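Local coordinates for protein HTH-type transcriptional repressor NemR (Escherichia coli, PDB 4YZE) that represses transcription of the nemRA-gloA operon by binding its operator, the NemR box, and responds to electrophiles and reactive chlorine species, at residues Leu165-Asn173 with Pro184-Val192. The protein carries 5 engineered substitutions. Residues are numbered along the deposited sequence; the frame is centred on the assembly and turned at random.
Sequences LYALWLGAN and PLENALAHV
Pro184 brings its CB to 3.4 Å from the carbonyl O of Ala172, and the two nearly antiparallel helices (159°) come closest together here, consistent with the small alanine, whereas they stand wider apart at Leu165 and Val192. One residue on, Leu185 turns CG anti to its carbonyl carbon (chi1 -57°), which sends CD2 to 3.9 Å from Ala172 CB and, crossing the Asn173 side chain at about a right angle, to 3.8 Å from its OD1. That amide is held from within its own helix: Asn173 ND2 donates to Trp169 O (2.8 Å) from above the carbonyl plane and also lies over the centre of the indole. Replacing Asn173 by an alanine would probably cost Trp169 O its side-chain donor, uncover that face of the indole and take away the amide against which Leu185 CD2 rests. The Asn173 side chain lies about 5 Å from that of Cys108, central to the response to reactive chlorine species. Ala188 CB touches both Ala172 CB and the forked end of Leu168, at 3.8 Å from Leu168 CD2. Beyond it, Val192 CG2 meets both Leu168 CD1 and Leu165 CD2, each at 3.9 Å. This mostly apolar helix pairing belongs to the TetR-type C-terminal domain: helix 84-97 packs on Asn173 and Val192, Leu165 rests on Leu143 of helix 122-148, and Asn187 and His191 face the second subunit.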
loop_
_atom_site.group_PDB
_atom_site.type_symbol
_atom_site.label_atom_id
_atom_site.label_comp_id
_atom_site.label_asym_id
_atom_site.label_seq_id
_atom_site.Cartn_x
_atom_site.Cartn_y
_atom_site.Cartn_z
ATOM N N LEU A 165 -8.109 8.036 -5.976
ATOM C CA LEU A 165 -7.193 8.993 -5.346
ATOM C C LEU A 165 -6.639 8.419 -4.044
ATOM O O LEU A 165 -5.450 8.581 -3.716
ATOM C CB LEU A 165 -7.900 10.316 -5.053
ATOM C CG LEU A 165 -8.289 11.250 -6.208
ATOM C CD1 LEU A 165 -9.014 12.467 -5.663
ATOM C CD2 LEU A 165 -7.069 11.700 -7.013
ATOM N N TYR A 166 -7.502 7.748 -3.294
ATOM C CA TYR A 166 -7.076 7.148 -2.030
ATOM C C TYR A 166 -6.160 5.968 -2.313
ATOM O O TYR A 166 -5.105 5.839 -1.700
ATOM C CB TYR A 166 -8.287 6.735 -1.187
ATOM C CG TYR A 166 -7.880 6.137 0.141
ATOM C CD1 TYR A 166 -7.405 6.943 1.167
ATOM C CD2 TYR A 166 -7.932 4.771 0.356
ATOM C CE1 TYR A 166 -7.015 6.411 2.383
ATOM C CE2 TYR A 166 -7.542 4.217 1.584
ATOM C CZ TYR A 166 -7.085 5.046 2.588
ATOM O OH TYR A 166 -6.688 4.519 3.801
ATOM N N ALA A 167 -6.546 5.114 -3.258
ATOM C CA ALA A 167 -5.700 3.965 -3.591
ATOM C C ALA A 167 -4.340 4.475 -4.055
ATOM O O ALA A 167 -3.297 3.929 -3.693
ATOM C CB ALA A 167 -6.332 3.134 -4.654
ATOM N N LEU A 168 -4.350 5.550 -4.838
ATOM C CA LEU A 168 -3.093 6.106 -5.360
ATOM C C LEU A 168 -2.186 6.611 -4.238
ATOM O O LEU A 168 -0.967 6.355 -4.226
ATOM C CB LEU A 168 -3.401 7.253 -6.328
ATOM C CG LEU A 168 -2.472 7.678 -7.468
ATOM C CD1 LEU A 168 -2.565 9.185 -7.712
ATOM C CD2 LEU A 168 -1.048 7.267 -7.293
ATOM N N TRP A 169 -2.781 7.365 -3.322
ATOM C CA TRP A 169 -2.083 7.896 -2.152
ATOM C C TRP A 169 -1.467 6.776 -1.306
ATOM O O TRP A 169 -0.331 6.882 -0.842
ATOM C CB TRP A 169 -3.104 8.683 -1.318
ATOM C CG TRP A 169 -2.610 9.206 -0.002
ATOM C CD1 TRP A 169 -2.034 10.423 0.235
ATOM C CD2 TRP A 169 -2.687 8.545 1.274
ATOM N NE1 TRP A 169 -1.736 10.551 1.573
ATOM C CE2 TRP A 169 -2.123 9.413 2.232
ATOM C CE3 TRP A 169 -3.179 7.305 1.698
ATOM C CZ2 TRP A 169 -2.030 9.077 3.595
ATOM C CZ3 TRP A 169 -3.083 6.972 3.050
ATOM C CH2 TRP A 169 -2.512 7.858 3.979
ATOM N N LEU A 170 -2.231 5.702 -1.124
ATOM C CA LEU A 170 -1.817 4.544 -0.333
ATOM C C LEU A 170 -0.640 3.854 -1.011
ATOM O O LEU A 170 0.402 3.591 -0.383
ATOM C CB LEU A 170 -3.032 3.580 -0.175
ATOM C CG LEU A 170 -3.504 3.138 1.213
ATOM C CD1 LEU A 170 -4.624 2.109 1.091
ATOM C CD2 LEU A 170 -2.371 2.556 2.045
ATOM N N GLY A 171 -0.769 3.598 -2.310
ATOM C CA GLY A 171 0.273 2.858 -3.016
ATOM C C GLY A 171 1.546 3.682 -3.148
ATOM O O GLY A 171 2.676 3.164 -3.099
ATOM N N ALA A 172 1.381 4.986 -3.285
ATOM C CA ALA A 172 2.553 5.828 -3.492
ATOM C C ALA A 172 3.340 5.912 -2.203
ATOM O O ALA A 172 4.571 5.930 -2.228
ATOM C CB ALA A 172 2.162 7.245 -3.990
ATOM N N ASN A 173 2.616 6.012 -1.089
ATOM C CA ASN A 173 3.236 5.996 0.238
ATOM C C ASN A 173 4.002 4.708 0.504
ATOM O O ASN A 173 5.124 4.728 1.019
ATOM C CB ASN A 173 2.181 6.238 1.334
ATOM C CG ASN A 173 1.986 7.728 1.621
ATOM O OD1 ASN A 173 2.900 8.389 2.124
ATOM N ND2 ASN A 173 0.806 8.267 1.285
ATOM N N PRO A 184 7.753 8.670 -5.684
ATOM C CA PRO A 184 6.387 8.194 -5.915
ATOM C C PRO A 184 5.326 9.197 -5.478
ATOM O O PRO A 184 4.270 9.272 -6.126
ATOM C CB PRO A 184 6.304 6.940 -5.022
ATOM C CG PRO A 184 7.746 6.415 -4.949
ATOM C CD PRO A 184 8.584 7.679 -4.947
ATOM N N LEU A 185 5.585 9.944 -4.404
ATOM C CA LEU A 185 4.628 10.967 -3.939
ATOM C C LEU A 185 4.598 12.172 -4.902
ATOM O O LEU A 185 3.524 12.643 -5.248
ATOM C CB LEU A 185 4.925 11.412 -2.496
ATOM C CG LEU A 185 4.912 10.232 -1.501
ATOM C CD1 LEU A 185 5.531 10.573 -0.120
ATOM C CD2 LEU A 185 3.497 9.735 -1.332
ATOM N N GLU A 186 5.767 12.660 -5.336
ATOM C CA GLU A 186 5.802 13.797 -6.263
ATOM C C GLU A 186 5.149 13.342 -7.546
ATOM O O GLU A 186 4.421 14.089 -8.176
ATOM C CB GLU A 186 7.231 14.304 -6.550
ATOM C CG GLU A 186 7.977 14.780 -5.319
ATOM C CD GLU A 186 9.450 15.122 -5.596
ATOM O OE1 GLU A 186 10.116 14.397 -6.374
ATOM O OE2 GLU A 186 9.939 16.124 -5.026
ATOM N N ASN A 187 5.382 12.096 -7.929
ATOM C CA ASN A 187 4.808 11.646 -9.181
ATOM C C ASN A 187 3.290 11.525 -9.063
ATOM O O ASN A 187 2.569 11.860 -10.005
ATOM C CB ASN A 187 5.439 10.336 -9.660
ATOM C CG ASN A 187 4.895 9.901 -11.008
ATOM O OD1 ASN A 187 4.987 10.637 -11.992
ATOM N ND2 ASN A 187 4.317 8.715 -11.055
ATOM N N ALA A 188 2.802 11.078 -7.904
ATOM C CA ALA A 188 1.355 11.015 -7.689
ATOM C C ALA A 188 0.732 12.409 -7.746
ATOM O O ALA A 188 -0.306 12.589 -8.371
ATOM C CB ALA A 188 0.992 10.304 -6.368
ATOM N N LEU A 189 1.369 13.381 -7.092
ATOM C CA LEU A 189 0.891 14.761 -7.075
ATOM C C LEU A 189 0.804 15.287 -8.499
ATOM O O LEU A 189 -0.196 15.903 -8.864
ATOM C CB LEU A 189 1.843 15.659 -6.272
ATOM C CG LEU A 189 1.365 16.950 -5.592
ATOM C CD1 LEU A 189 2.482 17.988 -5.480
ATOM C CD2 LEU A 189 0.152 17.569 -6.240
ATOM N N ALA A 190 1.842 15.055 -9.299
ATOM C CA ALA A 190 1.851 15.590 -10.661
ATOM C C ALA A 190 0.740 14.944 -11.491
ATOM O O ALA A 190 0.130 15.598 -12.334
ATOM C CB ALA A 190 3.206 15.400 -11.318
ATOM N N HIS A 191 0.455 13.666 -11.234
ATOM C CA HIS A 191 -0.588 12.986 -12.002
ATOM C C HIS A 191 -2.000 13.460 -11.599
ATOM O O HIS A 191 -2.881 13.637 -12.466
ATOM C CB HIS A 191 -0.413 11.472 -11.926
ATOM C CG HIS A 191 -1.547 10.682 -12.505
ATOM N ND1 HIS A 191 -1.606 10.322 -13.835
ATOM C CD2 HIS A 191 -2.636 10.131 -11.918
ATOM C CE1 HIS A 191 -2.697 9.607 -14.049
ATOM N NE2 HIS A 191 -3.339 9.472 -12.899
ATOM N N VAL A 192 -2.202 13.704 -10.306
ATOM C CA VAL A 192 -3.463 14.277 -9.837
ATOM C C VAL A 192 -3.727 15.656 -10.464
ATOM O O VAL A 192 -4.868 15.962 -10.863
ATOM C CB VAL A 192 -3.498 14.373 -8.306
ATOM C CG1 VAL A 192 -4.755 15.092 -7.838
ATOM C CG2 VAL A 192 -3.415 12.974 -7.677
#